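Local coordinates for protein adenosine kinase (Trypanosoma brucei brucei, PDB 4N09) that probably catalyses the ATP- and magnesium-dependent phosphorylation of adenosine to AMP in purine salvage, and may also act on related nucleosides, at residues V13-L18 against Y168-T173; F172-D177 against P202-F207. All blocks are in the same frame, centred on the assembly; numbering follows the deposited sequence.

Interaction 1 (V13-L18 against Y168-T173). With ADN (adenosine), chain E.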
ATOM      1  N   VAL A  13       8.779   2.001   5.495  1.00 35.35           N
ATOM      2  CA  VAL A  13       7.876   1.574   4.434  1.00 34.40           C
ATOM      3  C   VAL A  13       8.698   1.148   3.245  1.00 33.83           C
ATOM      4  O   VAL A  13       9.667   1.826   2.889  1.00 32.73           O
ATOM      5  CB  VAL A  13       6.959   2.722   3.970  1.00 33.67           C
ATOM      6  CG1 VAL A  13       6.096   2.292   2.793  1.00 33.04           C
ATOM      7  CG2 VAL A  13       6.079   3.183   5.097  1.00 34.37           C
ATOM      8  N   GLN A  14       8.283   0.065   2.608  1.00 32.43           N
ATOM      9  CA  GLN A  14       8.965  -0.412   1.434  1.00 36.98           C
ATOM     10  C   GLN A  14       7.955  -0.839   0.411  1.00 37.60           C
ATOM     11  O   GLN A  14       7.017  -1.555   0.739  1.00 39.85           O
ATOM     12  CB  GLN A  14       9.877  -1.576   1.792  1.00 38.69           C
ATOM     13  CG  GLN A  14      10.765  -2.009   0.648  1.00 41.28           C
ATOM     14  CD  GLN A  14      12.042  -2.702   1.125  1.00 48.88           C
ATOM     15  OE1 GLN A  14      12.635  -2.336   2.154  1.00 50.03           O
ATOM     16  NE2 GLN A  14      12.496  -3.687   0.354  1.00 48.15           N
ATOM     17  N   CYS A  15       8.164  -0.397  -0.824  1.00 38.49           N
ATOM     18  CA  CYS A  15       7.284  -0.704  -1.933  1.00 37.93           C
ATOM     19  C   CYS A  15       7.981  -0.391  -3.238  1.00 37.78           C
ATOM     20  O   CYS A  15       9.169  -0.095  -3.255  1.00 43.79           O
ATOM     21  CB  CYS A  15       5.981   0.097  -1.804  1.00 37.75           C
ATOM     22  SG  CYS A  15       4.600  -0.506  -2.829  1.00 40.45           S
ATOM     23  N   ASN A  16       7.221  -0.421  -4.323  1.00 34.74           N
ATOM     24  CA  ASN A  16       7.705  -0.115  -5.652  1.00 33.19           C
ATOM     25  C   ASN A  16       7.318   1.286  -6.072  1.00 32.63           C
ATOM     26  O   ASN A  16       6.145   1.562  -6.228  1.00 34.55           O
ATOM     27  CB  ASN A  16       7.075  -1.099  -6.611  1.00 33.75           C
ATOM     28  CG  ASN A  16       7.344  -2.526  -6.213  1.00 34.30           C
ATOM     29  OD1 ASN A  16       8.406  -2.832  -5.659  1.00 41.40           O
ATOM     30  ND2 ASN A  16       6.414  -3.403  -6.495  1.00 34.42           N
ATOM     31  N   PRO A  17       8.285   2.200  -6.193  1.00 33.43           N
ATOM     32  CA  PRO A  17       7.901   3.575  -6.549  1.00 37.41           C
ATOM     33  C   PRO A  17       7.611   3.673  -8.042  1.00 40.69           C
ATOM     34  O   PRO A  17       8.453   3.293  -8.836  1.00 50.75           O
ATOM     35  CB  PRO A  17       9.121   4.401  -6.155  1.00 36.03           C
ATOM     36  CG  PRO A  17      10.257   3.442  -6.163  1.00 34.75           C
ATOM     37  CD  PRO A  17       9.725   2.064  -5.934  1.00 34.44           C
ATOM     38  N   LEU A  18       6.405   4.101  -8.399  1.00 40.55           N
ATOM     39  CA  LEU A  18       5.941   4.115  -9.783  1.00 36.53           C
ATOM     40  C   LEU A  18       5.321   5.438 -10.096  1.00 36.95           C
ATOM     41  O   LEU A  18       4.707   6.059  -9.232  1.00 34.97           O
ATOM     42  CB  LEU A  18       4.863   3.078 -10.020  1.00 34.85           C
ATOM     43  CG  LEU A  18       5.171   1.647  -9.609  1.00 35.51           C
ATOM     44  CD1 LEU A  18       3.948   0.778  -9.865  1.00 34.68           C
ATOM     45  CD2 LEU A  18       6.379   1.119 -10.340  1.00 37.22           C
ATOM     46  N   TYR A 168       6.138  -1.466   7.407  1.00 35.75           N
ATOM     47  CA  TYR A 168       5.034  -1.731   6.498  1.00 33.21           C
ATOM     48  C   TYR A 168       5.543  -2.028   5.096  1.00 32.25           C
ATOM     49  O   TYR A 168       6.227  -1.214   4.483  1.00 28.91           O
ATOM     50  CB  TYR A 168       4.077  -0.554   6.449  1.00 34.71           C
ATOM     51  CG  TYR A 168       3.135  -0.655   5.279  1.00 37.89           C
ATOM     52  CD1 TYR A 168       2.121  -1.589   5.263  1.00 41.13           C
ATOM     53  CD2 TYR A 168       3.286   0.153   4.173  1.00 39.24           C
ATOM     54  CE1 TYR A 168       1.258  -1.696   4.173  1.00 44.98           C
ATOM     55  CE2 TYR A 168       2.454   0.056   3.076  1.00 40.47           C
ATOM     56  CZ  TYR A 168       1.434  -0.867   3.075  1.00 45.65           C
ATOM     57  OH  TYR A 168       0.608  -0.953   1.973  1.00 47.01           O
ATOM     58  N   PHE A 169       5.247  -3.229   4.622  1.00 33.63           N
ATOM     59  CA  PHE A 169       5.551  -3.634   3.262  1.00 34.80           C
ATOM     60  C   PHE A 169       4.255  -3.875   2.557  1.00 36.79           C
ATOM     61  O   PHE A 169       3.374  -4.508   3.106  1.00 38.65           O
ATOM     62  CB  PHE A 169       6.318  -4.946   3.230  1.00 33.34           C
ATOM     63  CG  PHE A 169       7.785  -4.790   3.415  1.00 34.17           C
ATOM     64  CD1 PHE A 169       8.665  -5.129   2.408  1.00 34.37           C
ATOM     65  CD2 PHE A 169       8.287  -4.344   4.606  1.00 35.20           C
ATOM     66  CE1 PHE A 169      10.018  -4.999   2.579  1.00 34.46           C
ATOM     67  CE2 PHE A 169       9.641  -4.213   4.791  1.00 36.19           C
ATOM     68  CZ  PHE A 169      10.508  -4.530   3.769  1.00 35.56           C
ATOM     69  N   SER A 170       4.142  -3.407   1.327  1.00 40.01           N
ATOM     70  CA  SER A 170       2.977  -3.748   0.541  1.00 44.26           C
ATOM     71  C   SER A 170       3.164  -5.165   0.021  1.00 40.58           C
ATOM     72  O   SER A 170       4.283  -5.640  -0.140  1.00 39.56           O
ATOM     73  CB  SER A 170       2.798  -2.767  -0.618  1.00 45.71           C
ATOM     74  OG  SER A 170       3.705  -3.086  -1.646  1.00 48.27           O
ATOM     75  N   GLY A 171       2.056  -5.835  -0.252  1.00 42.75           N
ATOM     76  CA  GLY A 171       2.102  -7.170  -0.838  1.00 40.45           C
ATOM     77  C   GLY A 171       2.775  -7.167  -2.190  1.00 38.60           C
ATOM     78  O   GLY A 171       3.410  -8.133  -2.568  1.00 37.77           O
ATOM     79  N   PHE A 172       2.608  -6.068  -2.910  1.00 37.03           N
ATOM     80  CA  PHE A 172       3.250  -5.877  -4.166  1.00 38.86           C
ATOM     81  C   PHE A 172       4.760  -6.102  -4.156  1.00 39.70           C
ATOM     82  O   PHE A 172       5.333  -6.374  -5.215  1.00 44.54           O
ATOM     83  CB  PHE A 172       3.008  -4.442  -4.655  1.00 39.65           C
ATOM     84  CG  PHE A 172       1.615  -4.181  -5.165  1.00 36.85           C
ATOM     85  CD1 PHE A 172       1.015  -5.029  -6.080  1.00 34.30           C
ATOM     86  CD2 PHE A 172       0.941  -3.035  -4.779  1.00 37.96           C
ATOM     87  CE1 PHE A 172      -0.250  -4.767  -6.554  1.00 36.61           C
ATOM     88  CE2 PHE A 172      -0.331  -2.760  -5.256  1.00 37.67           C
ATOM     89  CZ  PHE A 172      -0.927  -3.624  -6.153  1.00 36.03           C
ATOM     90  N   THR A 173       5.417  -5.925  -3.013  1.00 39.69           N
ATOM     91  CA  THR A 173       6.874  -6.158  -2.932  1.00 39.85           C
ATOM     92  C   THR A 173       7.215  -7.615  -3.080  1.00 40.69           C
ATOM     93  O   THR A 173       8.355  -7.948  -3.317  1.00 46.44           O
ATOM     94  CB  THR A 173       7.488  -5.767  -1.577  1.00 38.12           C
ATOM     95  OG1 THR A 173       6.891  -6.541  -0.524  1.00 36.98           O
ATOM     96  CG2 THR A 173       7.290  -4.315  -1.294  1.00 40.00           C
TER
HETATM   97  O5' ADN E 401      -3.465   2.145  -5.012  1.00 36.17           O
HETATM   98  C5' ADN E 401      -3.206   2.429  -6.387  1.00 36.34           C
HETATM   99  C4' ADN E 401      -1.720   2.542  -6.608  1.00 34.58           C
HETATM  100  O4' ADN E 401      -1.219   1.248  -6.882  1.00 34.38           O
HETATM  101  C3' ADN E 401      -1.310   3.364  -7.801  1.00 33.82           C
HETATM  102  O3' ADN E 401      -0.848   4.586  -7.252  1.00 33.91           O
HETATM  103  C2' ADN E 401      -0.196   2.573  -8.480  1.00 35.50           C
HETATM  104  O2' ADN E 401       1.035   3.295  -8.762  1.00 36.32           O
HETATM  105  C1' ADN E 401       0.050   1.469  -7.475  1.00 35.34           C
HETATM  106  N9  ADN E 401       0.452   0.163  -7.984  1.00 34.96           N
HETATM  107  C8  ADN E 401      -0.252  -0.595  -8.841  1.00 36.73           C
HETATM  108  N7  ADN E 401       0.346  -1.784  -9.089  1.00 37.50           N
HETATM  109  C5  ADN E 401       1.453  -1.743  -8.333  1.00 38.20           C
HETATM  110  C6  ADN E 401       2.546  -2.668  -8.120  1.00 38.12           C
HETATM  111  N6  ADN E 401       2.548  -3.849  -8.744  1.00 39.28           N
HETATM  112  N1  ADN E 401       3.492  -2.265  -7.266  1.00 42.93           N
HETATM  113  C2  ADN E 401       3.462  -1.070  -6.622  1.00 37.99           C
HETATM  114  N3  ADN E 401       2.492  -0.171  -6.775  1.00 33.19           N
HETATM  115  C4  ADN E 401       1.504  -0.478  -7.594  1.00 33.85           C

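Interaction 2 (F172-D177 against P202-F207). With ADN (adenosine), chain E.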
ATOM      1  N   PHE A 172       2.608  -6.068  -2.910  1.00 37.03           N
ATOM      2  CA  PHE A 172       3.250  -5.877  -4.166  1.00 38.86           C
ATOM      3  C   PHE A 172       4.760  -6.102  -4.156  1.00 39.70           C
ATOM      4  O   PHE A 172       5.333  -6.374  -5.215  1.00 44.54           O
ATOM      5  CB  PHE A 172       3.008  -4.442  -4.655  1.00 39.65           C
ATOM      6  CG  PHE A 172       1.615  -4.181  -5.165  1.00 36.85           C
ATOM      7  CD1 PHE A 172       1.015  -5.029  -6.080  1.00 34.30           C
ATOM      8  CD2 PHE A 172       0.941  -3.035  -4.779  1.00 37.96           C
ATOM      9  CE1 PHE A 172      -0.250  -4.767  -6.554  1.00 36.61           C
ATOM     10  CE2 PHE A 172      -0.331  -2.760  -5.256  1.00 37.67           C
ATOM     11  CZ  PHE A 172      -0.927  -3.624  -6.153  1.00 36.03           C
ATOM     12  N   THR A 173       5.417  -5.925  -3.013  1.00 39.69           N
ATOM     13  CA  THR A 173       6.874  -6.158  -2.932  1.00 39.85           C
ATOM     14  C   THR A 173       7.215  -7.615  -3.080  1.00 40.69           C
ATOM     15  O   THR A 173       8.355  -7.948  -3.317  1.00 46.44           O
ATOM     16  CB  THR A 173       7.488  -5.767  -1.577  1.00 38.12           C
ATOM     17  OG1 THR A 173       6.891  -6.541  -0.524  1.00 36.98           O
ATOM     18  CG2 THR A 173       7.290  -4.315  -1.294  1.00 40.00           C
ATOM     19  N   LEU A 174       6.245  -8.495  -2.909  1.00 41.40           N
ATOM     20  CA  LEU A 174       6.517  -9.912  -3.015  1.00 46.91           C
ATOM     21  C   LEU A 174       6.846 -10.349  -4.441  1.00 48.29           C
ATOM     22  O   LEU A 174       7.375 -11.439  -4.620  1.00 51.71           O
ATOM     23  CB  LEU A 174       5.341 -10.732  -2.503  1.00 47.50           C
ATOM     24  CG  LEU A 174       5.033 -10.536  -1.027  1.00 48.24           C
ATOM     25  CD1 LEU A 174       3.728 -11.212  -0.668  1.00 51.33           C
ATOM     26  CD2 LEU A 174       6.125 -11.076  -0.133  1.00 49.55           C
ATOM     27  N   THR A 175       6.540  -9.531  -5.443  1.00 46.73           N
ATOM     28  CA  THR A 175       6.858  -9.914  -6.815  1.00 46.21           C
ATOM     29  C   THR A 175       8.281  -9.581  -7.151  1.00 45.49           C
ATOM     30  O   THR A 175       8.791 -10.003  -8.180  1.00 45.39           O
ATOM     31  CB  THR A 175       5.935  -9.261  -7.867  1.00 50.97           C
ATOM     32  OG1 THR A 175       6.301  -7.890  -8.094  1.00 48.20           O
ATOM     33  CG2 THR A 175       4.467  -9.350  -7.435  1.00 54.10           C
ATOM     34  N   VAL A 176       8.948  -8.823  -6.295  1.00 49.38           N
ATOM     35  CA  VAL A 176      10.338  -8.447  -6.563  1.00 52.88           C
ATOM     36  C   VAL A 176      11.276  -9.513  -5.994  1.00 50.71           C
ATOM     37  O   VAL A 176      11.757 -10.358  -6.740  1.00 56.51           O
ATOM     38  CB  VAL A 176      10.665  -7.034  -6.031  1.00 52.00           C
ATOM     39  CG1 VAL A 176      12.108  -6.648  -6.319  1.00 50.66           C
ATOM     40  CG2 VAL A 176       9.725  -6.023  -6.668  1.00 54.22           C
ATOM     41  N   ASP A 177      11.517  -9.488  -4.689  1.00 52.72           N
ATOM     42  CA  ASP A 177      12.464 -10.403  -4.061  1.00 51.82           C
ATOM     43  C   ASP A 177      12.090 -10.607  -2.617  1.00 47.10           C
ATOM     44  O   ASP A 177      12.293  -9.731  -1.779  1.00 47.80           O
ATOM     45  CB  ASP A 177      13.886  -9.845  -4.159  1.00 51.77           C
ATOM     46  CG  ASP A 177      14.951 -10.844  -3.722  1.00 56.65           C
ATOM     47  OD1 ASP A 177      14.615 -11.882  -3.102  1.00 51.67           O
ATOM     48  OD2 ASP A 177      16.142 -10.584  -4.020  1.00 59.44           O
ATOM     49  N   PRO A 202      -5.489  -9.483  -5.681  1.00 37.89           N
ATOM     50  CA  PRO A 202      -5.784 -10.899  -5.803  1.00 38.19           C
ATOM     51  C   PRO A 202      -4.674 -11.662  -6.467  1.00 41.09           C
ATOM     52  O   PRO A 202      -4.410 -12.797  -6.089  1.00 49.90           O
ATOM     53  CB  PRO A 202      -7.010 -10.906  -6.688  1.00 38.46           C
ATOM     54  CG  PRO A 202      -7.723  -9.667  -6.292  1.00 38.26           C
ATOM     55  CD  PRO A 202      -6.619  -8.662  -6.138  1.00 38.53           C
ATOM     56  N   PHE A 203      -3.995 -11.062  -7.444  1.00 41.31           N
ATOM     57  CA  PHE A 203      -2.993 -11.831  -8.167  1.00 40.41           C
ATOM     58  C   PHE A 203      -1.820 -12.263  -7.277  1.00 42.16           C
ATOM     59  O   PHE A 203      -1.171 -13.251  -7.556  1.00 43.62           O
ATOM     60  CB  PHE A 203      -2.539 -11.123  -9.445  1.00 36.47           C
ATOM     61  CG  PHE A 203      -1.534 -10.047  -9.247  1.00 34.16           C
ATOM     62  CD1 PHE A 203      -0.200 -10.342  -9.039  1.00 32.78           C
ATOM     63  CD2 PHE A 203      -1.911  -8.732  -9.374  1.00 35.87           C
ATOM     64  CE1 PHE A 203       0.736  -9.336  -8.921  1.00 33.47           C
ATOM     65  CE2 PHE A 203      -0.986  -7.715  -9.248  1.00 35.94           C
ATOM     66  CZ  PHE A 203       0.346  -8.018  -9.020  1.00 34.69           C
ATOM     67  N   ILE A 204      -1.570 -11.522  -6.209  1.00 44.01           N
ATOM     68  CA  ILE A 204      -0.538 -11.889  -5.249  1.00 45.02           C
ATOM     69  C   ILE A 204      -0.835 -13.258  -4.646  1.00 45.42           C
ATOM     70  O   ILE A 204       0.052 -14.092  -4.572  1.00 44.36           O
ATOM     71  CB  ILE A 204      -0.425 -10.860  -4.103  1.00 47.77           C
ATOM     72  CG1 ILE A 204       0.025  -9.478  -4.622  1.00 47.84           C
ATOM     73  CG2 ILE A 204       0.536 -11.350  -3.035  1.00 52.19           C
ATOM     74  CD1 ILE A 204       1.352  -9.454  -5.361  1.00 46.66           C
ATOM     75  N   MET A 205      -2.085 -13.484  -4.255  1.00 43.83           N
ATOM     76  CA  MET A 205      -2.510 -14.777  -3.749  1.00 41.53           C
ATOM     77  C   MET A 205      -2.472 -15.861  -4.808  1.00 42.34           C
ATOM     78  O   MET A 205      -2.188 -17.002  -4.507  1.00 42.78           O
ATOM     79  CB  MET A 205      -3.930 -14.706  -3.200  1.00 44.32           C
ATOM     80  CG  MET A 205      -4.018 -14.308  -1.745  1.00 45.62           C
ATOM     81  SD  MET A 205      -3.450 -12.628  -1.434  1.00 48.46           S
ATOM     82  CE  MET A 205      -4.805 -11.674  -2.136  1.00 49.05           C
ATOM     83  N   GLN A 206      -2.798 -15.516  -6.044  1.00 45.48           N
ATOM     84  CA  GLN A 206      -2.857 -16.516  -7.108  1.00 48.47           C
ATOM     85  C   GLN A 206      -1.475 -16.922  -7.567  1.00 46.95           C
ATOM     86  O   GLN A 206      -1.218 -18.091  -7.725  1.00 52.38           O
ATOM     87  CB  GLN A 206      -3.645 -15.998  -8.309  1.00 48.66           C
ATOM     88  CG  GLN A 206      -5.075 -15.657  -7.971  1.00 49.30           C
ATOM     89  CD  GLN A 206      -5.737 -14.731  -8.973  1.00 56.18           C
ATOM     90  OE1 GLN A 206      -5.124 -14.237  -9.916  1.00 56.69           O
ATOM     91  NE2 GLN A 206      -7.003 -14.461  -8.737  1.00 57.51           N
ATOM     92  N   PHE A 207      -0.586 -15.962  -7.771  1.00 44.44           N
ATOM     93  CA  PHE A 207       0.708 -16.262  -8.378  1.00 49.94           C
ATOM     94  C   PHE A 207       1.928 -16.098  -7.488  1.00 46.92           C
ATOM     95  O   PHE A 207       3.033 -16.377  -7.919  1.00 45.56           O
ATOM     96  CB  PHE A 207       0.878 -15.410  -9.630  1.00 54.50           C
ATOM     97  CG  PHE A 207      -0.245 -15.581 -10.596  1.00 59.41           C
ATOM     98  CD1 PHE A 207      -0.295 -16.691 -11.415  1.00 63.93           C
ATOM     99  CD2 PHE A 207      -1.273 -14.662 -10.655  1.00 60.93           C
ATOM    100  CE1 PHE A 207      -1.344 -16.876 -12.302  1.00 68.52           C
ATOM    101  CE2 PHE A 207      -2.323 -14.837 -11.530  1.00 63.59           C
ATOM    102  CZ  PHE A 207      -2.364 -15.950 -12.356  1.00 64.88           C
TER
HETATM  103  O5' ADN E 401      -3.465   2.145  -5.012  1.00 36.17           O
HETATM  104  C5' ADN E 401      -3.206   2.429  -6.387  1.00 36.34           C
HETATM  105  C4' ADN E 401      -1.720   2.542  -6.608  1.00 34.58           C
HETATM  106  O4' ADN E 401      -1.219   1.248  -6.882  1.00 34.38           O
HETATM  107  C3' ADN E 401      -1.310   3.364  -7.801  1.00 33.82           C
HETATM  108  O3' ADN E 401      -0.848   4.586  -7.252  1.00 33.91           O
HETATM  109  C2' ADN E 401      -0.196   2.573  -8.480  1.00 35.50           C
HETATM  110  O2' ADN E 401       1.035   3.295  -8.762  1.00 36.32           O
HETATM  111  C1' ADN E 401       0.050   1.469  -7.475  1.00 35.34           C
HETATM  112  N9  ADN E 401       0.452   0.163  -7.984  1.00 34.96           N
HETATM  113  C8  ADN E 401      -0.252  -0.595  -8.841  1.00 36.73           C
HETATM  114  N7  ADN E 401       0.346  -1.784  -9.089  1.00 37.50           N
HETATM  115  C5  ADN E 401       1.453  -1.743  -8.333  1.00 38.20           C
HETATM  116  C6  ADN E 401       2.546  -2.668  -8.120  1.00 38.12           C
HETATM  117  N6  ADN E 401       2.548  -3.849  -8.744  1.00 39.28           N
HETATM  118  N1  ADN E 401       3.492  -2.265  -7.266  1.00 42.93           N
HETATM  119  C2  ADN E 401       3.462  -1.070  -6.622  1.00 37.99           C
HETATM  120  N3  ADN E 401       2.492  -0.171  -6.775  1.00 33.19           N
HETATM  121  C4  ADN E 401       1.504  -0.478  -7.594  1.00 33.85           C

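Interaction 1 (V13-L18 against Y168-T173)
Gln14 lies alongside Phe169 with its CB 3.6 Å from the ring centroid, somewhat off the ring normal, in a CH-pi contact over the face. Its extended chain (CG anti to the backbone N, chi1 -172°) then carries the amide past the CE1–CZ rim, where the two planes are 40° apart; OE1 is held by Tyr12. On the face of the sheet bearing Val13 and Tyr168, CG1 of Val13 meets the edge of the tyrosine ring at CD2, 3.8 Å away, while the tyrosine hydroxyl is bonded to Asn198. The backbones run parallel here, joined by Gln14 N to Tyr168 O at 3.1 Å.

Beyond these paired residues the strand pairing stops; Thr173 CG2 packs against Gln14 O, but the hydrogen bonds are weak: Ser170 N to Gln14 O, then Asn16 ND2 to Phe172 O at 3.4 Å. That looser end, still buried, is where adenosine is bound. The same ND2 donates a straighter bond (161°) to N1 of the base, and one face of the Phe172 ring lies nearly parallel over the adenine. Neighbouring parallel strands whose C-terminal ends open into loops that grip the nucleoside are characteristic of the alpha/beta core of the ribokinase (PfkB) fold.

Interaction 2 (F172-D177 against P202-F207)
Phe172 turns the CE1 edge of its ring to helix 202-207, where CE2 of Phe203 lies close to the plane of the Phe172 ring, 4.1 Å from CE1. Adenosine lies over one face of this ring, whereas Phe203 meets it at a rim. Nearer the backbone, the methyl CD1 of Ile204 comes to 4.2 Å from Phe172 CA and also packs on the carbonyl of Gly171. Ser200, just ahead of the helix, receives the backbone N of Phe172 on its hydroxyl, a polar tie beside an otherwise apolar contact.

Leu174 comes next, pointing at the helix. Its CD1 touches CG2 of Ile204 at 4.0 Å, the two side chains crossing at about a right angle, and Leu212 of helix 209-215 continues this apolar patch.

With Thr175 the 3-10 turn ends. Its CG2 touches two helix residues, 3.7 Å from CD1 of Ile204 and 4.0 Å from CE1 of Phe203, which it approaches at the ring edge. With OG1 between the backbone N and the carbonyl carbon (chi1 77°), CG2 is anti to the carbonyl carbon and faces the helix, while OG1 turns back to Phe172 O in a weak bond of 3.4 Å; the same carbonyl weakly accepts Thr175 N. Ile204 is thus shared by all three contributing residues of the turn, its two methyl ends meeting different partners.

Farther on, the chain leaves the contact, and Asp177 takes the N-cap position of helix 178-190, its OD1 bonded to the backbone N of Asn179. Through Phe172 the contact backs the adenosine pocket: a short loop after a core strand of the PfkB kinase fold presents an aromatic ring to the base, and the helix after the next strand packs against that ring's rim.

From the N terminus, strand 11-14 leads into the 13-18 segment, and interaction 1 closes a long loop back to it from strand 166-169. The intervening residues hold four strands of the smaller sheet and most of the fifth, 18-24, along with strands 87-94 and 112-118 of the large one, so this contact brings together the two flanking strands, neighbours in that large sheet. Interaction 2 starts where that loop finishes, sharing Phe172 and Thr173, and closes a much shorter one through helix 178-190 and strand 194-198 to helix 202-207. The loops therefore follow one another rather than nest. At their junction Asn16 packs on Val176, and the 172-173 turn ties together the large sheet, adenosine and helix 202-207.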